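PDB 2ESB: dual specificity protein phosphatase 18 from Homo sapiens, which removes phosphate from tyrosine, serine and threonine residues of proteins, acting on MAP kinase peptides with a preference for phosphotyrosine and doubly phosphorylated forms. Local coordinates for residues L116-M120 with K121-M125; A124-L127 with L128-H131; I141-S145 with G146-Q150; V49-S53 with V54-N58; P70-S74 with P75-L79. All coordinates share one frame; numbering follows the deposited sequence.

Followed from the N terminus, contact 4 comes first and folds the chain back on itself where strand 48-51 ends. Contact 5 then closes a loop between strand 65-68 and helix 83-95, and meets contact 4 through V54 and V52. Contact 1 ends helix 110-122, contact 2 starts helix 127-137, and contact 3 starts helix 145-159. Contacts 1 and 2 overlap end to start at A124 and M125; the others follow in series, and none nests within another. Their later touches bind the fold together: W148 of contact 3 packs on H131 and L127 of contact 2, while N144 and Q150 of contact 3 reach D73 and S77 of contact 5.

Contact 1 (L116-M120 with K121-M125)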
loop_
_atom_site.group_PDB
_atom_site.type_symbol
_atom_site.label_atom_id
_atom_site.label_comp_id
_atom_site.label_asym_id
_atom_site.label_seq_id
_atom_site.Cartn_x
_atom_site.Cartn_y
_atom_site.Cartn_z
ATOM N N LEU A 116 -1.823 -3.963 -0.338
ATOM C CA LEU A 116 -2.108 -5.396 -0.299
ATOM C C LEU A 116 -3.098 -5.722 0.816
ATOM O O LEU A 116 -4.021 -6.513 0.620
ATOM C CB LEU A 116 -0.822 -6.216 -0.100
ATOM C CG LEU A 116 0.247 -6.082 -1.190
ATOM C CD1 LEU A 116 1.420 -7.002 -0.869
ATOM C CD2 LEU A 116 -0.349 -6.428 -2.560
ATOM N N ALA A 117 -2.917 -5.102 1.980
ATOM C CA ALA A 117 -3.813 -5.352 3.099
ATOM C C ALA A 117 -5.224 -4.918 2.733
ATOM O O ALA A 117 -6.201 -5.623 3.016
ATOM C CB ALA A 117 -3.335 -4.595 4.361
ATOM N N TYR A 118 -5.333 -3.757 2.099
ATOM C CA TYR A 118 -6.640 -3.248 1.703
ATOM C C TYR A 118 -7.343 -4.184 0.719
ATOM O O TYR A 118 -8.529 -4.496 0.889
ATOM C CB TYR A 118 -6.496 -1.855 1.085
ATOM C CG TYR A 118 -7.728 -1.401 0.335
ATOM C CD1 TYR A 118 -8.875 -0.979 1.016
ATOM C CD2 TYR A 118 -7.768 -1.456 -1.052
ATOM C CE1 TYR A 118 -10.036 -0.633 0.319
ATOM C CE2 TYR A 118 -8.913 -1.111 -1.757
ATOM C CZ TYR A 118 -10.043 -0.707 -1.068
ATOM O OH TYR A 118 -11.181 -0.413 -1.774
ATOM N N LEU A 119 -6.619 -4.627 -0.311
ATOM C CA LEU A 119 -7.203 -5.519 -1.313
ATOM C C LEU A 119 -7.723 -6.815 -0.697
ATOM O O LEU A 119 -8.786 -7.304 -1.081
ATOM C CB LEU A 119 -6.190 -5.844 -2.412
ATOM C CG LEU A 119 -5.828 -4.684 -3.344
ATOM C CD1 LEU A 119 -4.733 -5.104 -4.317
ATOM C CD2 LEU A 119 -7.075 -4.246 -4.106
ATOM N N MET A 120 -6.988 -7.372 0.261
ATOM C CA MET A 120 -7.447 -8.604 0.896
ATOM C C MET A 120 -8.726 -8.364 1.683
ATOM O O MET A 120 -9.666 -9.161 1.629
ATOM C CB MET A 120 -6.390 -9.172 1.852
ATOM C CG MET A 120 -5.142 -9.721 1.176
ATOM S SD MET A 120 -4.147 -10.711 2.334
ATOM C CE MET A 120 -3.500 -9.402 3.410
ATOM N N LYS A 121 -8.766 -7.262 2.420
ATOM C CA LYS A 121 -9.931 -6.984 3.236
ATOM C C LYS A 121 -11.165 -6.551 2.471
ATOM O O LYS A 121 -12.266 -6.999 2.779
ATOM C CB LYS A 121 -9.609 -5.934 4.305
ATOM C CG LYS A 121 -10.759 -5.725 5.281
ATOM C CD LYS A 121 -10.443 -4.754 6.411
ATOM C CE LYS A 121 -11.626 -4.698 7.415
ATOM N NZ LYS A 121 -11.289 -3.954 8.685
ATOM N N TYR A 122 -11.000 -5.705 1.461
ATOM C CA TYR A 122 -12.169 -5.212 0.739
ATOM C C TYR A 122 -12.460 -5.729 -0.662
ATOM O O TYR A 122 -13.518 -5.432 -1.219
ATOM C CB TYR A 122 -12.139 -3.680 0.718
ATOM C CG TYR A 122 -12.542 -3.091 2.040
ATOM C CD1 TYR A 122 -11.586 -2.692 2.965
ATOM C CD2 TYR A 122 -13.891 -2.995 2.396
ATOM C CE1 TYR A 122 -11.955 -2.216 4.216
ATOM C CE2 TYR A 122 -14.269 -2.522 3.647
ATOM C CZ TYR A 122 -13.293 -2.136 4.551
ATOM O OH TYR A 122 -13.640 -1.689 5.800
ATOM N N HIS A 123 -11.534 -6.478 -1.250
ATOM C CA HIS A 123 -11.768 -7.024 -2.587
ATOM C C HIS A 123 -11.728 -8.557 -2.566
ATOM O O HIS A 123 -11.584 -9.212 -3.600
ATOM C CB HIS A 123 -10.741 -6.455 -3.569
ATOM C CG HIS A 123 -11.032 -5.040 -3.970
ATOM N ND1 HIS A 123 -11.805 -4.719 -5.065
ATOM C CD2 HIS A 123 -10.717 -3.866 -3.376
ATOM C CE1 HIS A 123 -11.953 -3.407 -5.128
ATOM N NE2 HIS A 123 -11.303 -2.866 -4.115
ATOM N N ALA A 124 -11.847 -9.108 -1.362
ATOM C CA ALA A 124 -11.850 -10.553 -1.147
ATOM C C ALA A 124 -10.774 -11.270 -1.962
ATOM O O ALA A 124 -11.052 -12.250 -2.660
ATOM C CB ALA A 124 -13.231 -11.111 -1.485
ATOM N N MET A 125 -9.543 -10.778 -1.875
ATOM C CA MET A 125 -8.438 -11.385 -2.607
ATOM C C MET A 125 -7.443 -12.050 -1.672
ATOM O O MET A 125 -7.198 -11.567 -0.570
ATOM C CB MET A 125 -7.705 -10.331 -3.442
ATOM C CG MET A 125 -8.524 -9.782 -4.606
ATOM S SD MET A 125 -7.725 -8.388 -5.434
ATOM C CE MET A 125 -6.830 -9.213 -6.700
HETATM O O HOH W 1 -11.186 -0.097 -4.402
#
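Helix 110-122 runs out here through the i to i+4 bonds of K121 N to A117 O, Y122 N to Y118 O (2.8 Å) and H123 N to L119 O, H123 being the first residue to leave helical backbone angles. Y118 is the hub of the side chains. With CG anti to the backbone N (chi1 165°), its ring swings along the helix toward the two aromatic residues that follow. One flank, at CE1, lies 3.7 Å from Y122 CD1; these two rings are near parallel, 27° apart, but slid so far that they barely overlap. The other flank, at CE2, is 3.7 Å from H123 CD2, and there the planes are inclined at 70°. A water in the plane of both rings joins their polar edges, 2.6 Å from Y118 OH and 2.8 Å from H123 NE2. L119 brings its CD2 methyl against the same imidazole, and M120 tucks CG against M125 O at 3.3 Å. Farther out, the extended K121 forms salt bridges with D84 and D88, while Y122 stacks on H91 and bonds to D88, fastening helix 83-95 alongside. The result is an aromatic cluster at the C-terminal end of the helix that, in this phosphatase family, follows the phosphate-binding loop.

Contact 2 (A124-L127 with L128-H131)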
loop_
_atom_site.group_PDB
_atom_site.type_symbol
_atom_site.label_atom_id
_atom_site.label_comp_id
_atom_site.label_asym_id
_atom_site.label_seq_id
_atom_site.Cartn_x
_atom_site.Cartn_y
_atom_site.Cartn_z
ATOM N N ALA A 124 -11.847 -9.108 -1.362
ATOM C CA ALA A 124 -11.850 -10.553 -1.147
ATOM C C ALA A 124 -10.774 -11.270 -1.962
ATOM O O ALA A 124 -11.052 -12.250 -2.660
ATOM C CB ALA A 124 -13.231 -11.111 -1.485
ATOM N N MET A 125 -9.543 -10.778 -1.875
ATOM C CA MET A 125 -8.438 -11.385 -2.607
ATOM C C MET A 125 -7.443 -12.050 -1.672
ATOM O O MET A 125 -7.198 -11.567 -0.570
ATOM C CB MET A 125 -7.705 -10.331 -3.442
ATOM C CG MET A 125 -8.524 -9.782 -4.606
ATOM S SD MET A 125 -7.725 -8.388 -5.434
ATOM C CE MET A 125 -6.830 -9.213 -6.700
ATOM N N SER A 126 -6.887 -13.175 -2.106
ATOM C CA SER A 126 -5.878 -13.858 -1.307
ATOM C C SER A 126 -4.650 -12.948 -1.376
ATOM O O SER A 126 -4.568 -12.094 -2.267
ATOM C CB SER A 126 -5.537 -15.206 -1.934
ATOM O OG SER A 126 -4.999 -15.003 -3.224
ATOM N N LEU A 127 -3.707 -13.115 -0.449
ATOM C CA LEU A 127 -2.500 -12.300 -0.467
ATOM C C LEU A 127 -1.814 -12.493 -1.814
ATOM O O LEU A 127 -1.337 -11.538 -2.430
ATOM C CB LEU A 127 -1.547 -12.693 0.677
ATOM C CG LEU A 127 -0.220 -11.912 0.772
ATOM C CD1 LEU A 127 -0.497 -10.395 0.802
ATOM C CD2 LEU A 127 0.553 -12.337 2.038
ATOM N N LEU A 128 -1.773 -13.734 -2.284
ATOM C CA LEU A 128 -1.140 -14.020 -3.571
ATOM C C LEU A 128 -1.820 -13.258 -4.716
ATOM O O LEU A 128 -1.143 -12.626 -5.543
ATOM C CB LEU A 128 -1.187 -15.527 -3.865
ATOM C CG LEU A 128 -0.616 -15.994 -5.215
ATOM C CD1 LEU A 128 0.851 -15.622 -5.311
ATOM C CD2 LEU A 128 -0.784 -17.504 -5.362
ATOM N N ASP A 129 -3.148 -13.314 -4.771
ATOM C CA ASP A 129 -3.869 -12.626 -5.848
ATOM C C ASP A 129 -3.766 -11.112 -5.709
ATOM O O ASP A 129 -3.680 -10.394 -6.706
ATOM C CB ASP A 129 -5.344 -13.056 -5.898
ATOM C CG ASP A 129 -5.526 -14.484 -6.422
ATOM O OD1 ASP A 129 -4.573 -15.041 -7.011
ATOM O OD2 ASP A 129 -6.627 -15.053 -6.253
ATOM N N ALA A 130 -3.766 -10.622 -4.479
ATOM C CA ALA A 130 -3.630 -9.185 -4.271
ATOM C C ALA A 130 -2.254 -8.751 -4.779
ATOM O O ALA A 130 -2.110 -7.683 -5.379
ATOM C CB ALA A 130 -3.779 -8.858 -2.785
ATOM N N HIS A 131 -1.232 -9.573 -4.537
ATOM C CA HIS A 131 0.105 -9.217 -5.005
ATOM C C HIS A 131 0.216 -9.266 -6.537
ATOM O O HIS A 131 0.774 -8.356 -7.157
ATOM C CB HIS A 131 1.176 -10.134 -4.389
ATOM C CG HIS A 131 2.551 -9.891 -4.937
ATOM N ND1 HIS A 131 3.058 -10.596 -6.006
ATOM C CD2 HIS A 131 3.475 -8.945 -4.639
ATOM C CE1 HIS A 131 4.233 -10.091 -6.350
ATOM N NE2 HIS A 131 4.508 -9.086 -5.537
HETATM O O HOH W 2 -8.189 -14.370 -4.275
#
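M125 and S126 wrap round the first turn of helix 127-137, where S126 is the N-cap. M125 can be followed outward: its CB lies 4.2 Å from A130 CB, the chain runs on extended with SD anti to CA (chi2 172°), and a bend at chi3 (92°) turns the terminal methyl CE back to D129 O at 3.4 Å. CB and the CE methyl thus touch the first turn at A130 and D129. S126 does the polar work. Its OG, held at chi1 62°, accepts from D129 N at 2.9 Å in a nearly straight capping bond, while its own carbonyl O takes A130 N at 2.8 Å and opens the regular helical series. With an alanine here, D129 N would probably lose its side-chain acceptor, and the first turn would be less firmly closed. L127 O continues the series with H131 N, and L127 itself points into the core against M120 and W148. The carboxylate of D129 returns toward the cap, completing by way of a solvent molecule what a capping box would do directly: the water accepts from S126 N at 2.8 Å and donates to D129 OD2 at 2.6 Å.

Contact 3 (I141-S145 with G146-Q150); sequences IRPNS and GFWEQ
N144 and F147 meet through both ends of one amide. The oxygen OD1 accepts from F147 N at 2.9 Å, the donor standing above the carbonyl plane, and more weakly from G146 N. The nitrogen ND2 sits over the centre of the F147 ring, 3.1 Å above its plane, with amide and ring inclined at 40°. N144 CG lies between its backbone N and carbonyl carbon (chi1 70°), which curls the amide back over the helix start. Beside this pair P143 lays CB on the W148 indole, a CH-pi contact 4.0 Å from the centroid of the five-membered ring, and its CD reaches W148 CZ2. N144 is the N-cap of helix 145-159, and its O also receives W148 N at 3.2 Å, while S145 O receives E149 N at 3.1 Å. The second shell fixes these groups from outside: D73 OD1 takes the bond from N144 ND2, Y178 OH partners W148 NE1, and S145 OG bonds to M173 O. F147 also packs on R110 and A113 of helix 110-122, its side chain about 8 Å from that of C104, the predicted phosphocysteine nucleophile. A leucine in place of F147 would probably deprive N144 ND2 of the aromatic face beneath it and open a gap beside R110 and A113. Q150 NE2 stands at the F147 ring edge and binds S77 O.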
loop_
_atom_site.group_PDB
_atom_site.type_symbol
_atom_site.label_atom_id
_atom_site.label_comp_id
_atom_site.label_asym_id
_atom_site.label_seq_id
_atom_site.Cartn_x
_atom_site.Cartn_y
_atom_site.Cartn_z
ATOM N N ILE A 141 6.680 -2.732 -7.263
ATOM C CA ILE A 141 6.376 -2.956 -5.847
ATOM C C ILE A 141 7.158 -4.135 -5.278
ATOM O O ILE A 141 7.325 -5.170 -5.933
ATOM C CB ILE A 141 4.860 -3.184 -5.570
ATOM C CG1 ILE A 141 4.361 -4.429 -6.303
ATOM C CG2 ILE A 141 4.065 -1.952 -6.003
ATOM C CD1 ILE A 141 3.273 -5.153 -5.560
ATOM N N ARG A 142 7.651 -3.959 -4.057
ATOM C CA ARG A 142 8.413 -4.998 -3.385
ATOM C C ARG A 142 8.482 -4.747 -1.882
ATOM O O ARG A 142 9.435 -4.164 -1.385
ATOM C CB ARG A 142 9.829 -5.089 -3.968
ATOM C CG ARG A 142 10.728 -6.085 -3.228
ATOM C CD ARG A 142 11.915 -6.554 -4.052
ATOM N NE ARG A 142 11.512 -7.526 -5.062
ATOM C CZ ARG A 142 11.988 -8.766 -5.153
ATOM N NH1 ARG A 142 12.898 -9.203 -4.291
ATOM N NH2 ARG A 142 11.546 -9.574 -6.107
ATOM N N PRO A 143 7.459 -5.185 -1.136
ATOM C CA PRO A 143 7.464 -4.981 0.316
ATOM C C PRO A 143 8.702 -5.661 0.929
ATOM O O PRO A 143 9.133 -6.713 0.444
ATOM C CB PRO A 143 6.180 -5.675 0.760
ATOM C CG PRO A 143 5.269 -5.528 -0.439
ATOM C CD PRO A 143 6.215 -5.840 -1.580
ATOM N N ASN A 144 9.271 -5.080 1.983
ATOM C CA ASN A 144 10.429 -5.716 2.607
ATOM C C ASN A 144 9.929 -6.985 3.281
ATOM O O ASN A 144 8.723 -7.132 3.512
ATOM C CB ASN A 144 11.139 -4.772 3.604
ATOM C CG ASN A 144 10.330 -4.498 4.871
ATOM O OD1 ASN A 144 9.942 -5.419 5.596
ATOM N ND2 ASN A 144 10.098 -3.216 5.154
ATOM N N SER A 145 10.837 -7.915 3.578
ATOM C CA SER A 145 10.455 -9.185 4.188
ATOM C C SER A 145 9.655 -9.112 5.488
ATOM O O SER A 145 8.825 -9.988 5.761
ATOM C CB SER A 145 11.700 -10.070 4.383
ATOM O OG SER A 145 12.162 -10.534 3.121
ATOM N N GLY A 146 9.900 -8.095 6.300
ATOM C CA GLY A 146 9.144 -7.973 7.537
ATOM C C GLY A 146 7.681 -7.661 7.234
ATOM O O GLY A 146 6.769 -8.150 7.902
ATOM N N PHE A 147 7.446 -6.832 6.223
ATOM C CA PHE A 147 6.077 -6.495 5.853
ATOM C C PHE A 147 5.386 -7.748 5.297
ATOM O O PHE A 147 4.192 -7.946 5.492
ATOM C CB PHE A 147 6.070 -5.359 4.816
ATOM C CG PHE A 147 6.546 -4.024 5.360
ATOM C CD1 PHE A 147 6.834 -2.968 4.495
ATOM C CD2 PHE A 147 6.690 -3.823 6.733
ATOM C CE1 PHE A 147 7.260 -1.726 4.987
ATOM C CE2 PHE A 147 7.113 -2.590 7.241
ATOM C CZ PHE A 147 7.400 -1.538 6.368
ATOM N N TRP A 148 6.139 -8.601 4.609
ATOM C CA TRP A 148 5.555 -9.828 4.087
ATOM C C TRP A 148 5.079 -10.711 5.243
ATOM O O TRP A 148 3.971 -11.248 5.208
ATOM C CB TRP A 148 6.557 -10.581 3.206
ATOM C CG TRP A 148 6.542 -10.094 1.790
ATOM C CD1 TRP A 148 7.503 -9.365 1.158
ATOM C CD2 TRP A 148 5.483 -10.275 0.841
ATOM N NE1 TRP A 148 7.109 -9.074 -0.129
ATOM C CE2 TRP A 148 5.872 -9.623 -0.348
ATOM C CE3 TRP A 148 4.238 -10.928 0.884
ATOM C CZ2 TRP A 148 5.058 -9.599 -1.493
ATOM C CZ3 TRP A 148 3.428 -10.904 -0.254
ATOM C CH2 TRP A 148 3.843 -10.243 -1.425
ATOM N N GLU A 149 5.903 -10.852 6.276
ATOM C CA GLU A 149 5.510 -11.657 7.436
ATOM C C GLU A 149 4.238 -11.065 8.053
ATOM O O GLU A 149 3.336 -11.790 8.487
ATOM C CB GLU A 149 6.621 -11.657 8.493
ATOM C CG GLU A 149 7.858 -12.465 8.140
ATOM C CD GLU A 149 9.058 -12.094 9.006
ATOM O OE1 GLU A 149 8.866 -11.857 10.219
ATOM O OE2 GLU A 149 10.189 -12.045 8.476
ATOM N N GLN A 150 4.178 -9.738 8.115
ATOM C CA GLN A 150 3.007 -9.066 8.668
ATOM C C GLN A 150 1.774 -9.303 7.801
ATOM O O GLN A 150 0.670 -9.523 8.318
ATOM C CB GLN A 150 3.280 -7.568 8.817
ATOM C CG GLN A 150 4.197 -7.251 10.000
ATOM C CD GLN A 150 4.710 -5.826 9.971
ATOM O OE1 GLN A 150 3.949 -4.895 9.746
ATOM N NE2 GLN A 150 6.009 -5.650 10.209
#

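Contact 4 (V49-S53 with V54-N58)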
loop_
_atom_site.group_PDB
_atom_site.type_symbol
_atom_site.label_atom_id
_atom_site.label_comp_id
_atom_site.label_asym_id
_atom_site.label_seq_id
_atom_site.Cartn_x
_atom_site.Cartn_y
_atom_site.Cartn_z
ATOM N N VAL A 49 -4.870 11.801 0.388
ATOM C CA VAL A 49 -3.477 11.403 0.233
ATOM C C VAL A 49 -2.979 10.806 1.547
ATOM O O VAL A 49 -3.014 11.456 2.597
ATOM C CB VAL A 49 -2.577 12.604 -0.143
ATOM C CG1 VAL A 49 -1.114 12.169 -0.151
ATOM C CG2 VAL A 49 -2.971 13.148 -1.531
ATOM N N ILE A 50 -2.527 9.559 1.486
ATOM C CA ILE A 50 -2.017 8.870 2.663
ATOM C C ILE A 50 -0.523 8.635 2.476
ATOM O O ILE A 50 -0.102 7.823 1.658
ATOM C CB ILE A 50 -2.725 7.520 2.882
ATOM C CG1 ILE A 50 -4.239 7.742 3.017
ATOM C CG2 ILE A 50 -2.184 6.868 4.147
ATOM C CD1 ILE A 50 -5.056 6.468 3.316
ATOM N N ASN A 51 0.264 9.374 3.243
ATOM C CA ASN A 51 1.715 9.335 3.189
ATOM C C ASN A 51 2.209 8.293 4.182
ATOM O O ASN A 51 2.180 8.500 5.396
ATOM C CB ASN A 51 2.230 10.751 3.514
ATOM C CG ASN A 51 3.747 10.854 3.592
ATOM O OD1 ASN A 51 4.472 9.859 3.623
ATOM N ND2 ASN A 51 4.229 12.085 3.657
ATOM N N VAL A 52 2.658 7.156 3.657
ATOM C CA VAL A 52 3.144 6.083 4.504
ATOM C C VAL A 52 4.664 6.179 4.659
ATOM O O VAL A 52 5.415 5.367 4.124
ATOM C CB VAL A 52 2.757 4.693 3.922
ATOM C CG1 VAL A 52 2.896 3.632 4.993
ATOM C CG2 VAL A 52 1.324 4.723 3.395
ATOM N N SER A 53 5.116 7.192 5.384
ATOM C CA SER A 53 6.552 7.374 5.597
ATOM C C SER A 53 6.790 8.316 6.763
ATOM O O SER A 53 5.906 9.068 7.166
ATOM C CB SER A 53 7.211 8.000 4.371
ATOM O OG SER A 53 6.997 9.405 4.391
ATOM N N VAL A 54 8.005 8.283 7.281
ATOM C CA VAL A 54 8.380 9.159 8.365
ATOM C C VAL A 54 8.998 10.407 7.751
ATOM O O VAL A 54 8.751 11.525 8.193
ATOM C CB VAL A 54 9.466 8.507 9.259
ATOM C CG1 VAL A 54 9.913 9.479 10.334
ATOM C CG2 VAL A 54 8.924 7.242 9.894
ATOM N N GLU A 55 9.763 10.189 6.689
ATOM C CA GLU A 55 10.549 11.240 6.058
ATOM C C GLU A 55 10.014 12.103 4.917
ATOM O O GLU A 55 10.532 13.194 4.693
ATOM C CB GLU A 55 11.890 10.629 5.623
ATOM C CG GLU A 55 11.855 9.861 4.292
ATOM C CD GLU A 55 11.327 8.432 4.410
ATOM O OE1 GLU A 55 10.748 8.067 5.456
ATOM O OE2 GLU A 55 11.498 7.667 3.438
ATOM N N VAL A 56 9.004 11.642 4.189
ATOM C CA VAL A 56 8.479 12.429 3.075
ATOM C C VAL A 56 7.533 13.532 3.533
ATOM O O VAL A 56 6.611 13.296 4.319
ATOM C CB VAL A 56 7.741 11.520 2.056
ATOM C CG1 VAL A 56 7.289 12.335 0.842
ATOM C CG2 VAL A 56 8.658 10.377 1.629
ATOM N N VAL A 57 7.770 14.742 3.042
ATOM C CA VAL A 57 6.925 15.880 3.382
ATOM C C VAL A 57 5.935 16.152 2.244
ATOM O O VAL A 57 6.321 16.174 1.075
ATOM C CB VAL A 57 7.768 17.149 3.605
ATOM C CG1 VAL A 57 6.844 18.381 3.651
ATOM C CG2 VAL A 57 8.590 17.006 4.889
ATOM N N ASN A 58 4.663 16.342 2.582
ATOM C CA ASN A 58 3.644 16.652 1.576
ATOM C C ASN A 58 3.418 18.157 1.441
ATOM O O ASN A 58 3.452 18.888 2.437
ATOM C CB ASN A 58 2.274 16.065 1.962
ATOM C CG ASN A 58 2.180 14.576 1.747
ATOM O OD1 ASN A 58 1.996 13.817 2.690
ATOM N ND2 ASN A 58 2.298 14.151 0.490
#
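N51 ND2 gives its two hydrogens to the returning chain, one to V56 O at 2.8 Å and the other to N58 OD1 at 3.0 Å. V56 O lies in the amide plane of N51 and N58 OD1 is tilted a little from it, though the N58 amide plane stands at 86° to that of N51; ND2 approaches both oxygens from above their carbonyl planes. The opposite end of the N51 amide is occupied as well: S53 OG donates to N51 OD1 at 2.7 Å, in plane and on a lone pair, and accepts V56 N at 3.0 Å. With CG anti to the backbone N (chi1 176°), N51 reaches straight into the turn-back of the chain where strand 48-51 passes into its loop, and side-chain to backbone bonds from N51 and S53 hold the bend. The strand lies in the central sheet between 65-68 and 100-103, and the latter runs into the signature loop of protein tyrosine phosphatases. N58 ND2 continues the network to H103, next to the predicted nucleophile C104, while E55 forms a salt bridge with R110.

Contact 5 (P70-S74 with P75-L79); sequences PVADS and PNSRL
V71 and L79 cross at about a right angle, V71 CG2 coming to 4.0 Å from L79 CD2, and this apolar touch closes the inner side of a loop that is otherwise held by serines. S77 turns its hydroxyl back over the first half of the loop: with OG anti to the carbonyl carbon (chi1 -66°), it donates to A72 O at 2.9 Å, approaching from 43° above the carbonyl plane. A water secures the same place by donating to S77 OG at 3.1 Å and accepting from A72 N at 3.0 Å. S74 OG, anti to its own backbone nitrogen (chi1 159°), accepts N76 N at 3.1 Å to make an ST turn. The type I beta turn from S74 to S77 is superposed on it, with S77 N bonded to S74 O at 3.0 Å. Between the two serine grips D73 is the centre of an inverse gamma turn, and its OD1 binds S109. The sequence and position of this loop are consistent with the general-acid loop of dual-specificity phosphatases. It links strand 65-68 to helix 83-95: V71 packs on V52 beyond strand 48-51 and its O bonds to R110 NH1, while L79 wedges against A113 and L114 of helix 110-122 and F147 of helix 145-159.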
loop_
_atom_site.group_PDB
_atom_site.type_symbol
_atom_site.label_atom_id
_atom_site.label_comp_id
_atom_site.label_asym_id
_atom_site.label_seq_id
_atom_site.Cartn_x
_atom_site.Cartn_y
_atom_site.Cartn_z
ATOM N N PRO A 70 3.599 7.434 9.980
ATOM C CA PRO A 70 5.047 7.515 10.179
ATOM C C PRO A 70 5.815 6.227 10.440
ATOM O O PRO A 70 6.140 5.922 11.585
ATOM C CB PRO A 70 5.163 8.502 11.340
ATOM C CG PRO A 70 4.012 8.082 12.202
ATOM C CD PRO A 70 2.884 7.897 11.190
ATOM N N VAL A 71 6.107 5.477 9.381
ATOM C CA VAL A 71 6.884 4.250 9.524
ATOM C C VAL A 71 8.076 4.290 8.590
ATOM O O VAL A 71 8.008 4.857 7.499
ATOM C CB VAL A 71 6.063 2.984 9.207
ATOM C CG1 VAL A 71 4.899 2.852 10.195
ATOM C CG2 VAL A 71 5.555 3.041 7.789
ATOM N N ALA A 72 9.183 3.723 9.049
ATOM C CA ALA A 72 10.389 3.648 8.254
ATOM C C ALA A 72 10.242 2.361 7.455
ATOM O O ALA A 72 9.451 1.487 7.824
ATOM C CB ALA A 72 11.617 3.568 9.167
ATOM N N ASP A 73 10.974 2.237 6.355
ATOM C CA ASP A 73 10.888 1.008 5.583
ATOM C C ASP A 73 11.864 0.001 6.185
ATOM O O ASP A 73 12.936 -0.256 5.642
ATOM C CB ASP A 73 11.218 1.238 4.111
ATOM C CG ASP A 73 11.179 -0.057 3.311
ATOM O OD1 ASP A 73 10.314 -0.915 3.611
ATOM O OD2 ASP A 73 11.998 -0.217 2.384
ATOM N N SER A 74 11.472 -0.547 7.327
ATOM C CA SER A 74 12.275 -1.514 8.051
ATOM C C SER A 74 11.433 -2.730 8.380
ATOM O O SER A 74 10.247 -2.612 8.675
ATOM C CB SER A 74 12.795 -0.892 9.351
ATOM O OG SER A 74 13.150 -1.893 10.285
ATOM N N PRO A 75 12.043 -3.923 8.343
ATOM C CA PRO A 75 11.292 -5.139 8.656
ATOM C C PRO A 75 10.733 -5.119 10.081
ATOM O O PRO A 75 9.802 -5.856 10.405
ATOM C CB PRO A 75 12.322 -6.248 8.433
ATOM C CG PRO A 75 13.634 -5.564 8.726
ATOM C CD PRO A 75 13.453 -4.229 8.043
ATOM N N ASN A 76 11.284 -4.248 10.920
ATOM C CA ASN A 76 10.843 -4.136 12.306
ATOM C C ASN A 76 9.669 -3.179 12.502
ATOM O O ASN A 76 8.971 -3.245 13.512
ATOM C CB ASN A 76 12.012 -3.691 13.190
ATOM C CG ASN A 76 13.211 -4.603 13.065
ATOM O OD1 ASN A 76 13.113 -5.816 13.285
ATOM N ND2 ASN A 76 14.354 -4.029 12.707
ATOM N N SER A 77 9.450 -2.286 11.543
ATOM C CA SER A 77 8.353 -1.332 11.654
ATOM C C SER A 77 6.994 -2.031 11.681
ATOM O O SER A 77 6.693 -2.866 10.828
ATOM C CB SER A 77 8.404 -0.336 10.492
ATOM O OG SER A 77 9.562 0.467 10.588
ATOM N N ARG A 78 6.169 -1.667 12.657
ATOM C CA ARG A 78 4.849 -2.264 12.807
ATOM C C ARG A 78 3.782 -1.669 11.884
ATOM O O ARG A 78 2.786 -1.114 12.355
ATOM C CB ARG A 78 4.388 -2.136 14.263
ATOM C CG ARG A 78 5.295 -2.836 15.265
ATOM C CD ARG A 78 4.764 -2.653 16.686
ATOM N NE ARG A 78 3.419 -3.207 16.843
ATOM C CZ ARG A 78 3.116 -4.487 16.642
ATOM N NH1 ARG A 78 4.060 -5.346 16.279
ATOM N NH2 ARG A 78 1.868 -4.912 16.794
ATOM N N LEU A 79 3.976 -1.794 10.575
ATOM C CA LEU A 79 3.000 -1.271 9.629
ATOM C C LEU A 79 1.685 -1.984 9.874
ATOM O O LEU A 79 0.611 -1.422 9.646
ATOM C CB LEU A 79 3.427 -1.538 8.186
ATOM C CG LEU A 79 3.573 -0.371 7.211
ATOM C CD1 LEU A 79 3.616 -0.957 5.808
ATOM C CD2 LEU A 79 2.425 0.630 7.340
HETATM O O HOH W 3 9.174 3.175 11.997
#